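Local coordinates for protein leucine aminopeptidase 1 (Caenorhabditis elegans, PDB 2HC9) that releases N-terminal amino acids, preferably leucine, from peptides as a two-zinc aminopeptidase of the M17 family, and probably acts as a digestive enzyme, at residues His292-Thr297 with Gly481-Val486; Glu245-Val250 with Ala354-Asp359; Thr164-Ser169 with Gly472-Ser477; Arg171-Leu176 with Met282-Ser287; Asn85-Ala90 with Ala392-Gly397. The protein carries 1 engineered substitution. One frame throughout, in Å; residues are numbered along the deposited sequence.

Contact 1. Residues His292-Thr297 with Gly481-Val486; sequences HGFSQT and GKYTSV
An ST turn at T484, in the C-terminal tail just past helix 473-480, lays Y483 to V486 against H292-Q296, the loop that takes helix 277-290 into strand 297-307 within a beta-alpha-beta crossover of the catalytic domain. The two paths are nearly antiparallel, their end-to-end directions 168° apart, and two backbone bonds fasten them. S485 N donates to H292 O at 3.0 Å, and S295 N reaches Y483 O at 2.9 Å. Beside the S295-Y483 bond the rings meet. F294 has CG anti to its own N (chi1 -165°), which brings the phenyl against the tail, where CE1 lies 3.6 Å from Y483 CB and that methylene covers one face. The tyrosine ring then turns an edge toward the same phenyl in an offset edge-to-face pair, planes 76° apart. Its own faces are taken by aliphatic carbons: K482 CG stands over the centre of one, and Q296 CG over the other, 3.4 Å from Y483 CD1. The loop is also anchored outside: H292 NE2 bonds to D165 and Q296 OE1 to E245. At the far end V486 CG2 packs 3.6 Å from H292 CB. One hydroxyl bridges the turn: T484 OG1 gives its proton to G481 O at 2.7 Å, which T484 N also reaches, and accepts from V486 N at 3.1 Å.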
# COMPACT_ATOMS: atom_id res chain seq x y z
N HIS A 292 19.94 -48.27 0.22
CA HIS A 292 21.06 -48.73 -0.59
C HIS A 292 22.37 -48.86 0.17
O HIS A 292 23.42 -48.44 -0.31
CB HIS A 292 21.13 -47.91 -1.87
CG HIS A 292 19.97 -48.18 -2.78
ND1 HIS A 292 19.97 -49.21 -3.68
CD2 HIS A 292 18.75 -47.60 -2.86
CE1 HIS A 292 18.80 -49.25 -4.30
NE2 HIS A 292 18.04 -48.28 -3.82
N GLY A 293 22.30 -49.49 1.33
CA GLY A 293 23.49 -49.93 2.04
C GLY A 293 24.34 -48.76 2.53
O GLY A 293 25.56 -48.79 2.42
N PHE A 294 23.69 -47.74 3.06
CA PHE A 294 24.41 -46.53 3.48
C PHE A 294 25.37 -46.83 4.64
O PHE A 294 24.96 -47.30 5.72
CB PHE A 294 23.44 -45.42 3.89
CG PHE A 294 24.08 -44.05 3.98
CD1 PHE A 294 24.29 -43.30 2.82
CD2 PHE A 294 24.44 -43.51 5.21
CE1 PHE A 294 24.88 -42.01 2.88
CE2 PHE A 294 25.03 -42.24 5.29
CZ PHE A 294 25.25 -41.50 4.12
N SER A 295 26.64 -46.53 4.42
CA SER A 295 27.72 -47.11 5.22
C SER A 295 28.08 -46.24 6.43
O SER A 295 28.89 -46.65 7.27
CB SER A 295 28.96 -47.32 4.35
OG SER A 295 29.52 -46.08 3.98
N GLN A 296 27.53 -45.02 6.50
CA GLN A 296 27.85 -44.10 7.59
C GLN A 296 26.65 -43.90 8.49
O GLN A 296 25.54 -44.28 8.16
CB GLN A 296 28.34 -42.77 7.03
CG GLN A 296 29.48 -42.91 6.06
CD GLN A 296 30.72 -43.50 6.72
OE1 GLN A 296 31.13 -43.08 7.80
NE2 GLN A 296 31.30 -44.52 6.07
N THR A 297 26.88 -43.32 9.66
CA THR A 297 25.77 -43.07 10.55
C THR A 297 25.02 -41.87 9.98
O THR A 297 25.64 -40.88 9.56
CB THR A 297 26.27 -42.78 11.98
OG1 THR A 297 26.80 -44.00 12.54
CG2 THR A 297 25.13 -42.27 12.86
N GLY A 481 25.96 -40.24 -2.03
CA GLY A 481 25.86 -41.56 -2.69
C GLY A 481 27.15 -42.38 -2.70
O GLY A 481 27.09 -43.59 -2.88
N LYS A 482 28.29 -41.74 -2.48
CA LYS A 482 29.57 -42.47 -2.36
C LYS A 482 29.57 -43.45 -1.17
O LYS A 482 30.38 -44.36 -1.13
CB LYS A 482 30.76 -41.51 -2.25
CG LYS A 482 30.76 -40.70 -0.94
CD LYS A 482 31.67 -39.49 -1.02
CE LYS A 482 32.92 -39.71 -0.19
NZ LYS A 482 33.75 -38.47 -0.06
N TYR A 483 28.66 -43.25 -0.21
CA TYR A 483 28.54 -44.15 0.94
C TYR A 483 27.52 -45.27 0.74
O TYR A 483 27.28 -46.06 1.67
CB TYR A 483 28.18 -43.36 2.18
CG TYR A 483 29.13 -42.24 2.51
CD1 TYR A 483 30.48 -42.50 2.80
CD2 TYR A 483 28.68 -40.93 2.59
CE1 TYR A 483 31.37 -41.45 3.12
CE2 TYR A 483 29.55 -39.88 2.92
CZ TYR A 483 30.89 -40.16 3.18
OH TYR A 483 31.74 -39.11 3.51
N THR A 484 26.90 -45.31 -0.44
CA THR A 484 25.97 -46.38 -0.79
C THR A 484 26.66 -47.46 -1.62
O THR A 484 27.83 -47.32 -2.02
CB THR A 484 24.79 -45.87 -1.64
OG1 THR A 484 25.26 -45.52 -2.95
CG2 THR A 484 24.13 -44.64 -0.98
N SER A 485 25.90 -48.53 -1.91
CA SER A 485 26.36 -49.58 -2.79
C SER A 485 26.07 -49.31 -4.25
O SER A 485 26.30 -50.19 -5.07
CB SER A 485 25.72 -50.92 -2.40
OG SER A 485 24.30 -50.84 -2.46
N VAL A 486 25.56 -48.12 -4.59
CA VAL A 486 25.05 -47.91 -5.95
C VAL A 486 26.18 -47.56 -6.92
O VAL A 486 26.82 -46.54 -6.74
CB VAL A 486 23.96 -46.80 -6.00
CG1 VAL A 486 23.33 -46.74 -7.40
CG2 VAL A 486 22.86 -47.08 -4.96

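Contact 2. Residues Glu245-Val250 with Ala354-Asp359; sequences EHIALV and ATTIFD
H246 O takes two amide protons from the partner segment, T355 N at 2.9 Å and T356 N at 3.1 Å, so a single carbonyl satisfies consecutive donors where the second strand begins. Then A248 N gives to T356 O at 2.8 Å, A248 O receives F358 N, and F358 O receives V250 N. The backbone N-H and C=O groups of I247 and L249 face the other way and pair with T297, H299 and C301 of strand 297-307. These bonds make strands 246-254 and 356-361 parallel neighbours in the central sheet of the zinc aminopeptidase domain, their short axes 13° apart. On one face I247 CG2 meets the edge of the F358 ring in its plane, 3.9 Å from CE2, and L249 CD2 touches the same ring obliquely. On the other face, A248 CB and A354 CB come within 3.8 Å. Ahead of the strands the polar groups are joined by water 1, which accepts from H246 N at 3.0 Å, donates to E245 OE1 at 2.6 Å, and also bonds to T355 OG1 and T356 OG1. R452 also bonds to T356 OG1. Water 2 links T355 OG1 to H246 ND1. At the opposite end the D359 carboxylate is held by H455 through OD2 and W453 through OD1. V250 is backbone-bonded to M360, and V250 O also has a CA-H contact from D359 CA at 3.1 Å.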
# COMPACT_ATOMS: atom_id res chain seq x y z
N GLU A 245 31.93 -41.10 9.51
CA GLU A 245 31.01 -39.93 9.47
C GLU A 245 29.75 -40.10 10.31
O GLU A 245 29.27 -41.21 10.56
CB GLU A 245 30.60 -39.60 8.02
CG GLU A 245 31.76 -39.45 7.03
CD GLU A 245 32.77 -38.35 7.39
OE1 GLU A 245 32.42 -37.41 8.14
OE2 GLU A 245 33.92 -38.43 6.90
N HIS A 246 29.19 -38.97 10.73
CA HIS A 246 27.98 -38.94 11.53
C HIS A 246 27.20 -37.75 11.00
O HIS A 246 27.54 -36.60 11.29
CB HIS A 246 28.35 -38.75 13.02
CG HIS A 246 29.02 -39.95 13.60
ND1 HIS A 246 30.37 -40.19 13.45
CD2 HIS A 246 28.51 -41.03 14.24
CE1 HIS A 246 30.67 -41.34 14.01
NE2 HIS A 246 29.57 -41.87 14.50
N ILE A 247 26.22 -38.05 10.14
CA ILE A 247 25.61 -37.02 9.28
C ILE A 247 24.16 -36.83 9.71
O ILE A 247 23.45 -37.81 9.91
CB ILE A 247 25.67 -37.46 7.78
CG1 ILE A 247 27.14 -37.68 7.34
CG2 ILE A 247 24.95 -36.46 6.89
CD1 ILE A 247 27.30 -38.53 6.09
N ALA A 248 23.74 -35.58 9.90
CA ALA A 248 22.34 -35.28 10.22
C ALA A 248 21.70 -34.51 9.07
O ALA A 248 22.31 -33.58 8.52
CB ALA A 248 22.22 -34.49 11.50
N LEU A 249 20.48 -34.90 8.72
CA LEU A 249 19.66 -34.18 7.76
C LEU A 249 18.48 -33.57 8.52
O LEU A 249 17.53 -34.27 8.88
CB LEU A 249 19.11 -35.14 6.68
CG LEU A 249 20.18 -35.94 5.94
CD1 LEU A 249 19.56 -37.03 5.05
CD2 LEU A 249 21.13 -35.03 5.12
N VAL A 250 18.57 -32.26 8.76
CA VAL A 250 17.56 -31.57 9.57
C VAL A 250 16.62 -30.84 8.59
O VAL A 250 17.07 -30.07 7.76
CB VAL A 250 18.21 -30.57 10.57
CG1 VAL A 250 17.14 -30.00 11.57
CG2 VAL A 250 19.37 -31.28 11.39
N ALA A 354 26.44 -35.50 15.77
CA ALA A 354 26.68 -35.42 14.32
C ALA A 354 27.82 -34.43 14.09
O ALA A 354 27.90 -33.40 14.77
CB ALA A 354 25.41 -34.94 13.57
N THR A 355 28.71 -34.76 13.15
CA THR A 355 29.83 -33.90 12.78
C THR A 355 29.70 -33.31 11.38
O THR A 355 30.51 -32.48 10.96
CB THR A 355 31.14 -34.68 12.87
OG1 THR A 355 31.03 -35.87 12.06
CG2 THR A 355 31.41 -35.06 14.32
N THR A 356 28.66 -33.73 10.67
CA THR A 356 28.23 -33.06 9.44
C THR A 356 26.72 -32.82 9.59
O THR A 356 25.93 -33.79 9.70
CB THR A 356 28.54 -33.92 8.18
OG1 THR A 356 29.93 -34.27 8.17
CG2 THR A 356 28.23 -33.12 6.89
N ILE A 357 26.33 -31.55 9.63
CA ILE A 357 24.91 -31.20 9.88
C ILE A 357 24.39 -30.37 8.71
O ILE A 357 24.89 -29.27 8.43
CB ILE A 357 24.72 -30.41 11.21
CG1 ILE A 357 25.27 -31.23 12.40
CG2 ILE A 357 23.23 -30.00 11.39
CD1 ILE A 357 25.37 -30.42 13.71
N PHE A 358 23.42 -30.93 7.99
CA PHE A 358 22.72 -30.24 6.91
C PHE A 358 21.37 -29.85 7.43
O PHE A 358 20.70 -30.64 8.08
CB PHE A 358 22.52 -31.17 5.69
CG PHE A 358 23.80 -31.62 5.05
CD1 PHE A 358 24.43 -30.82 4.09
CD2 PHE A 358 24.34 -32.87 5.36
CE1 PHE A 358 25.60 -31.25 3.46
CE2 PHE A 358 25.53 -33.31 4.74
CZ PHE A 358 26.17 -32.48 3.79
N ASP A 359 20.94 -28.63 7.12
CA ASP A 359 19.54 -28.30 7.34
C ASP A 359 18.98 -27.77 6.03
O ASP A 359 19.68 -27.08 5.29
CB ASP A 359 19.35 -27.33 8.54
CG ASP A 359 19.71 -25.89 8.21
OD1 ASP A 359 20.83 -25.45 8.57
OD2 ASP A 359 18.87 -25.20 7.60
O HOH W 1 30.44 -36.53 9.62
O HOH W 2 32.42 -38.00 12.56

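Contact 3. Residues Thr164-Ser169 with Gly472-Ser477; sequences TDLSES and GPALFS
P473 O is gripped twice by S477, by its hydroxyl OG at 2.8 Å and by its backbone N at 2.9 Å, the two donors coming from opposite faces of the carbonyl plane. This pair closes the first turn of helix 473-480, which packs across helix 157-178 in a helix-helix contact, the short axes 10.1 Å apart and 137° between their directions. The joint is apolar and has no hydrogen bond across it. L166 carries most of the contact: chi1 of 176° and chi2 of 64° together carry L166 CD1 onto the turn, 3.7 Å from A474 N and 3.9 Å from S477 OG, so the methyl rests on main chain as well as on side chains. Putting a glycine at S477 would probably leave P473 O with the backbone donor alone and open a gap beside this methyl. One turn further along, S169 CB meets P473 CB at 3.8 Å, and its hydroxyl is turned to a third helix, bonding to E284 O. Helix 157-178 also touches strand 3-8 of the N-terminal sheet through T164 and S167, so the contact joins catalytic-domain structure to a helix that reaches both domains. At the N-cap, G472 N bonds to D398 OD2, and that same oxygen receives L475 N, while P473 CG lies 3.8 Å from S169 O.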
# COMPACT_ATOMS: atom_id res chain seq x y z
N THR A 164 14.70 -46.26 -9.61
CA THR A 164 13.30 -46.47 -9.27
C THR A 164 12.99 -45.95 -7.86
O THR A 164 11.95 -45.32 -7.64
CB THR A 164 12.97 -47.98 -9.38
OG1 THR A 164 13.25 -48.40 -10.73
CG2 THR A 164 11.51 -48.27 -9.05
N ASP A 165 13.88 -46.24 -6.91
CA ASP A 165 13.74 -45.74 -5.54
C ASP A 165 13.86 -44.22 -5.49
O ASP A 165 13.14 -43.56 -4.73
CB ASP A 165 14.80 -46.35 -4.65
CG ASP A 165 14.50 -47.81 -4.28
OD1 ASP A 165 13.32 -48.21 -4.33
OD2 ASP A 165 15.44 -48.53 -3.94
N LEU A 166 14.77 -43.67 -6.29
CA LEU A 166 14.90 -42.21 -6.34
C LEU A 166 13.63 -41.58 -6.92
O LEU A 166 13.12 -40.58 -6.38
CB LEU A 166 16.11 -41.81 -7.17
CG LEU A 166 16.27 -40.29 -7.36
CD1 LEU A 166 16.51 -39.61 -6.00
CD2 LEU A 166 17.40 -40.00 -8.35
N SER A 167 13.12 -42.15 -8.01
CA SER A 167 11.85 -41.70 -8.57
C SER A 167 10.75 -41.68 -7.52
O SER A 167 9.96 -40.74 -7.45
CB SER A 167 11.41 -42.57 -9.75
OG SER A 167 12.33 -42.46 -10.83
N GLU A 168 10.67 -42.74 -6.71
CA GLU A 168 9.68 -42.80 -5.64
C GLU A 168 9.94 -41.72 -4.60
O GLU A 168 9.01 -41.06 -4.15
CB GLU A 168 9.66 -44.20 -5.00
CG GLU A 168 8.79 -44.31 -3.72
CD GLU A 168 7.27 -44.24 -3.97
OE1 GLU A 168 6.80 -43.95 -5.08
OE2 GLU A 168 6.51 -44.47 -3.00
N SER A 169 11.20 -41.51 -4.24
CA SER A 169 11.51 -40.52 -3.19
C SER A 169 11.13 -39.12 -3.69
O SER A 169 10.57 -38.31 -2.92
CB SER A 169 12.99 -40.58 -2.82
OG SER A 169 13.23 -41.61 -1.87
N GLY A 472 15.50 -32.39 -3.42
CA GLY A 472 16.21 -32.82 -2.21
C GLY A 472 16.75 -34.25 -2.32
O GLY A 472 17.94 -34.44 -2.17
N PRO A 473 15.88 -35.25 -2.58
CA PRO A 473 16.39 -36.63 -2.75
C PRO A 473 17.49 -36.79 -3.83
O PRO A 473 18.48 -37.48 -3.59
CB PRO A 473 15.14 -37.44 -3.12
CG PRO A 473 13.99 -36.65 -2.44
CD PRO A 473 14.40 -35.19 -2.59
N ALA A 474 17.34 -36.13 -4.97
CA ALA A 474 18.35 -36.27 -6.02
C ALA A 474 19.65 -35.62 -5.56
O ALA A 474 20.72 -36.21 -5.69
CB ALA A 474 17.87 -35.69 -7.35
N LEU A 475 19.56 -34.40 -5.01
CA LEU A 475 20.75 -33.70 -4.49
C LEU A 475 21.52 -34.54 -3.48
O LEU A 475 22.74 -34.72 -3.61
CB LEU A 475 20.32 -32.40 -3.77
CG LEU A 475 21.50 -31.61 -3.21
CD1 LEU A 475 22.51 -31.19 -4.33
CD2 LEU A 475 20.94 -30.35 -2.50
N PHE A 476 20.84 -35.06 -2.46
CA PHE A 476 21.55 -35.80 -1.43
C PHE A 476 21.99 -37.19 -1.84
O PHE A 476 22.95 -37.72 -1.31
CB PHE A 476 20.80 -35.80 -0.10
CG PHE A 476 20.90 -34.49 0.61
CD1 PHE A 476 22.06 -34.16 1.31
CD2 PHE A 476 19.89 -33.54 0.50
CE1 PHE A 476 22.19 -32.91 1.94
CE2 PHE A 476 20.00 -32.29 1.13
CZ PHE A 476 21.16 -31.97 1.85
N SER A 477 21.28 -37.77 -2.80
CA SER A 477 21.74 -39.04 -3.38
C SER A 477 23.08 -38.86 -4.06
O SER A 477 23.95 -39.70 -3.90
CB SER A 477 20.71 -39.56 -4.39
OG SER A 477 19.60 -40.00 -3.65

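Contact 4. Residues Arg171-Leu176 with Met282-Ser287; sequences RETARL and MLEAYS
CG anti to the carbonyl carbon (chi1 -58°) and a bend at chi2 fold E284 over the neighbouring helix, and a similar fold of E172 turns its carboxylate aside, leaving its CB to be touched. The setting is an antiparallel helix pair, 157-178 against 277-290, with axes 9.2 Å apart and 159° between their directions. E284 CD lies 3.4 Å from E172 CB, and the aliphatic part of E284 slides past T173, whose OG1 stands 3.2 Å from E284 CB and bonds back to S169 O. Two carboxylates therefore sit close, their planes 86° apart, with E172 OE1 and E284 OE2 separated by 4.3 Å. Water 3 lies between them, 2.8 Å from E172 OE1 and 2.6 Å from E284 OE2, probably easing a repulsion that could otherwise raise one pKa. R175, gripping E172 side-on with NE and NH2, and K133, at E172 OE2, probably offset it further. With an alanine in place of E172, R175 would probably keep just the E192 one of its two salt bridges, and K133 and water 3 would each lose a partner. The grip is straight and nearly flat on the arginine side, R175 NH2 to E172 OE1 measuring 2.8 Å.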
# COMPACT_ATOMS: atom_id res chain seq x y z
N ARG A 171 8.80 -38.41 -6.06
CA ARG A 171 7.32 -38.30 -6.10
C ARG A 171 6.68 -38.24 -4.72
O ARG A 171 5.66 -37.58 -4.54
CB ARG A 171 6.72 -39.43 -6.93
CG ARG A 171 7.13 -39.34 -8.39
CD ARG A 171 6.60 -40.56 -9.18
NE ARG A 171 5.15 -40.53 -9.36
CZ ARG A 171 4.33 -41.57 -9.21
NH1 ARG A 171 4.78 -42.78 -8.81
NH2 ARG A 171 3.03 -41.41 -9.45
N GLU A 172 7.27 -38.94 -3.74
CA GLU A 172 6.79 -38.86 -2.36
C GLU A 172 7.00 -37.47 -1.74
O GLU A 172 6.10 -36.93 -1.09
CB GLU A 172 7.51 -39.90 -1.48
CG GLU A 172 6.97 -41.36 -1.70
CD GLU A 172 5.56 -41.50 -1.17
OE1 GLU A 172 5.43 -41.73 0.06
OE2 GLU A 172 4.59 -41.28 -1.94
N THR A 173 8.18 -36.90 -1.94
CA THR A 173 8.45 -35.53 -1.47
C THR A 173 7.38 -34.58 -2.04
O THR A 173 6.78 -33.80 -1.29
CB THR A 173 9.84 -35.04 -1.98
OG1 THR A 173 10.86 -35.91 -1.48
CG2 THR A 173 10.14 -33.62 -1.46
N ALA A 174 7.17 -34.65 -3.35
CA ALA A 174 6.17 -33.80 -4.02
C ALA A 174 4.74 -34.06 -3.52
O ALA A 174 3.97 -33.12 -3.32
CB ALA A 174 6.24 -33.98 -5.54
N ARG A 175 4.38 -35.33 -3.32
CA ARG A 175 3.05 -35.66 -2.77
C ARG A 175 2.81 -35.00 -1.41
O ARG A 175 1.73 -34.43 -1.15
CB ARG A 175 2.90 -37.20 -2.62
CG ARG A 175 1.58 -37.60 -1.90
CD ARG A 175 1.46 -39.12 -1.73
NE ARG A 175 2.47 -39.70 -0.84
CZ ARG A 175 2.45 -39.65 0.50
NH1 ARG A 175 1.48 -39.02 1.17
NH2 ARG A 175 3.40 -40.25 1.19
N LEU A 176 3.81 -35.11 -0.53
CA LEU A 176 3.71 -34.54 0.81
C LEU A 176 3.53 -33.02 0.69
O LEU A 176 2.70 -32.43 1.37
CB LEU A 176 4.97 -34.89 1.65
CG LEU A 176 5.11 -36.41 1.96
CD1 LEU A 176 6.49 -36.66 2.60
CD2 LEU A 176 4.00 -36.84 2.93
N MET A 282 14.20 -34.03 3.08
CA MET A 282 15.19 -34.71 3.94
C MET A 282 14.74 -36.14 4.27
O MET A 282 15.53 -37.09 4.20
CB MET A 282 15.44 -33.94 5.25
CG MET A 282 16.22 -32.60 5.05
SD MET A 282 17.65 -32.78 3.95
CE MET A 282 18.93 -31.84 4.81
N LEU A 283 13.46 -36.29 4.61
CA LEU A 283 12.87 -37.62 4.88
C LEU A 283 13.05 -38.56 3.70
O LEU A 283 13.45 -39.74 3.86
CB LEU A 283 11.37 -37.46 5.17
CG LEU A 283 10.59 -38.77 5.36
CD1 LEU A 283 11.18 -39.51 6.57
CD2 LEU A 283 9.08 -38.54 5.48
N GLU A 284 12.74 -38.07 2.50
CA GLU A 284 12.80 -38.93 1.31
C GLU A 284 14.21 -39.15 0.79
O GLU A 284 14.49 -40.20 0.21
CB GLU A 284 11.86 -38.43 0.21
CG GLU A 284 10.38 -38.34 0.68
CD GLU A 284 9.78 -39.71 1.02
OE1 GLU A 284 10.24 -40.73 0.45
OE2 GLU A 284 8.81 -39.75 1.82
N ALA A 285 15.10 -38.19 1.03
CA ALA A 285 16.55 -38.44 0.83
C ALA A 285 17.07 -39.54 1.74
O ALA A 285 17.81 -40.41 1.30
CB ALA A 285 17.39 -37.15 1.05
N TYR A 286 16.72 -39.46 3.03
CA TYR A 286 17.13 -40.46 4.01
C TYR A 286 16.64 -41.83 3.54
O TYR A 286 17.40 -42.80 3.55
CB TYR A 286 16.51 -40.10 5.36
CG TYR A 286 16.76 -41.09 6.49
CD1 TYR A 286 17.88 -40.96 7.31
CD2 TYR A 286 15.85 -42.14 6.75
CE1 TYR A 286 18.11 -41.83 8.35
CE2 TYR A 286 16.07 -43.03 7.81
CZ TYR A 286 17.20 -42.85 8.61
OH TYR A 286 17.45 -43.70 9.66
N SER A 287 15.38 -41.90 3.14
CA SER A 287 14.80 -43.15 2.64
C SER A 287 15.60 -43.74 1.47
O SER A 287 15.98 -44.92 1.49
CB SER A 287 13.35 -42.94 2.25
OG SER A 287 12.78 -44.12 1.68
O HOH W 3 7.38 -41.87 2.03

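Contact 5. Residues Asn85-Ala90 with Ala392-Gly397; sequences NTPTNA and AGKASG
T86 and K394 form the close-fitting core of this contact, where a loop of the N-terminal domain meets the last turn of helix 383-396. T86 OG1, anti to its own N (chi1 168°), reaches K394 O; the modelled separation of 2.5 Å is very short for a hydrogen bond and its exact length is doubtful. T86 OG1 itself accepts from T88 N at 3.1 Å, an ST turn, and from T88 OG1 at 2.8 Å, so three groups fix its position. A type I turn from T86 to N89 carries these residues, and T88 CG2 lies 3.7 Å from K394 O. Toward solvent the fit slackens: the exposed ring of P87 merely crosses the lysine at about a right angle, CD 4.1 Å from K394 CB. The lysine chain runs out beside N85, and its NZ gives a bond to N85 O at 3.1 Å and another to R83 O. N85 ND2 turns to D408 of a neighbouring subunit, placing this edge at an assembly interface. Behind the contact, helix 383-396 is backed by helix 473-480 through A392 on L475 and S396 on A474, while T88 and A90 rest on S122 of helix 120-128.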
# COMPACT_ATOMS: atom_id res chain seq x y z
N ASN A 85 24.40 -23.29 -14.91
CA ASN A 85 23.38 -24.31 -15.13
C ASN A 85 23.96 -25.69 -14.79
O ASN A 85 25.13 -25.80 -14.44
CB ASN A 85 22.96 -24.25 -16.60
CG ASN A 85 21.63 -24.98 -16.89
OD1 ASN A 85 21.04 -25.65 -16.02
ND2 ASN A 85 21.18 -24.87 -18.13
N THR A 86 23.15 -26.73 -14.87
CA THR A 86 23.68 -28.10 -14.92
C THR A 86 23.95 -28.48 -16.38
O THR A 86 23.11 -28.21 -17.27
CB THR A 86 22.69 -29.11 -14.25
OG1 THR A 86 23.09 -30.46 -14.55
CG2 THR A 86 21.24 -28.87 -14.75
N PRO A 87 25.09 -29.14 -16.65
CA PRO A 87 25.33 -29.58 -18.02
C PRO A 87 24.38 -30.70 -18.48
O PRO A 87 24.29 -30.99 -19.67
CB PRO A 87 26.77 -30.09 -18.00
CG PRO A 87 27.02 -30.48 -16.57
CD PRO A 87 26.18 -29.53 -15.72
N THR A 88 23.66 -31.28 -17.53
CA THR A 88 22.59 -32.25 -17.87
C THR A 88 21.41 -31.60 -18.56
O THR A 88 20.65 -32.28 -19.26
CB THR A 88 22.05 -32.97 -16.62
OG1 THR A 88 21.25 -32.06 -15.86
CG2 THR A 88 23.17 -33.52 -15.73
N ASN A 89 21.22 -30.29 -18.33
CA ASN A 89 20.02 -29.57 -18.84
C ASN A 89 18.70 -30.26 -18.43
O ASN A 89 17.71 -30.24 -19.16
CB ASN A 89 20.07 -29.40 -20.36
CG ASN A 89 21.03 -28.31 -20.80
OD1 ASN A 89 21.82 -28.50 -21.73
ND2 ASN A 89 21.00 -27.18 -20.11
N ALA A 90 18.70 -30.90 -17.27
CA ALA A 90 17.56 -31.74 -16.88
C ALA A 90 16.29 -30.92 -16.75
O ALA A 90 15.21 -31.42 -17.07
CB ALA A 90 17.85 -32.50 -15.61
N ALA A 392 27.37 -31.55 -6.65
CA ALA A 392 26.21 -32.45 -6.48
C ALA A 392 24.93 -31.89 -7.10
O ALA A 392 24.15 -32.65 -7.69
CB ALA A 392 25.99 -32.77 -4.99
N GLY A 393 24.71 -30.57 -6.99
CA GLY A 393 23.55 -29.92 -7.64
C GLY A 393 23.59 -30.08 -9.15
O GLY A 393 22.55 -30.33 -9.78
N LYS A 394 24.77 -29.92 -9.73
CA LYS A 394 24.95 -30.04 -11.17
C LYS A 394 24.71 -31.48 -11.62
O LYS A 394 24.04 -31.71 -12.62
CB LYS A 394 26.34 -29.56 -11.61
CG LYS A 394 26.48 -28.01 -11.59
CD LYS A 394 27.79 -27.60 -12.26
CE LYS A 394 28.25 -26.19 -11.87
NZ LYS A 394 27.32 -25.18 -12.38
N ALA A 395 25.23 -32.44 -10.85
CA ALA A 395 25.12 -33.85 -11.22
C ALA A 395 23.70 -34.40 -11.02
O ALA A 395 23.33 -35.34 -11.70
CB ALA A 395 26.13 -34.70 -10.46
N SER A 396 22.95 -33.82 -10.09
CA SER A 396 21.60 -34.32 -9.72
C SER A 396 20.49 -33.58 -10.46
O SER A 396 19.39 -34.11 -10.56
CB SER A 396 21.33 -34.15 -8.21
OG SER A 396 21.44 -32.78 -7.81
N GLY A 397 20.78 -32.37 -10.93
CA GLY A 397 19.71 -31.46 -11.37
C GLY A 397 18.96 -30.67 -10.29
O GLY A 397 18.14 -29.81 -10.62

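In the fold
From the N terminus, contact 5 opens first, at 85-90, then contacts 3 and 4 on helix 157-178 and contact 2 at 245-250. Contact 4 closes at 282-287, contact 1 opens at 292-297, and contacts 2, 5, 3 and 1 close in that order. Contacts 2 and 4 cross each other inside the spans of both 3 and 5, which themselves cross; contact 1 crosses 2, 3 and 5 and follows 4 in series. Contact 5 joins the N-terminal domain to helix 383-396, and contact 1 the tail after helix 473-480 to the loop before strand 297-307. Contacts 3 and 4 share helix 157-178, and M282 and F476 bring both onto the sheet of contact 2.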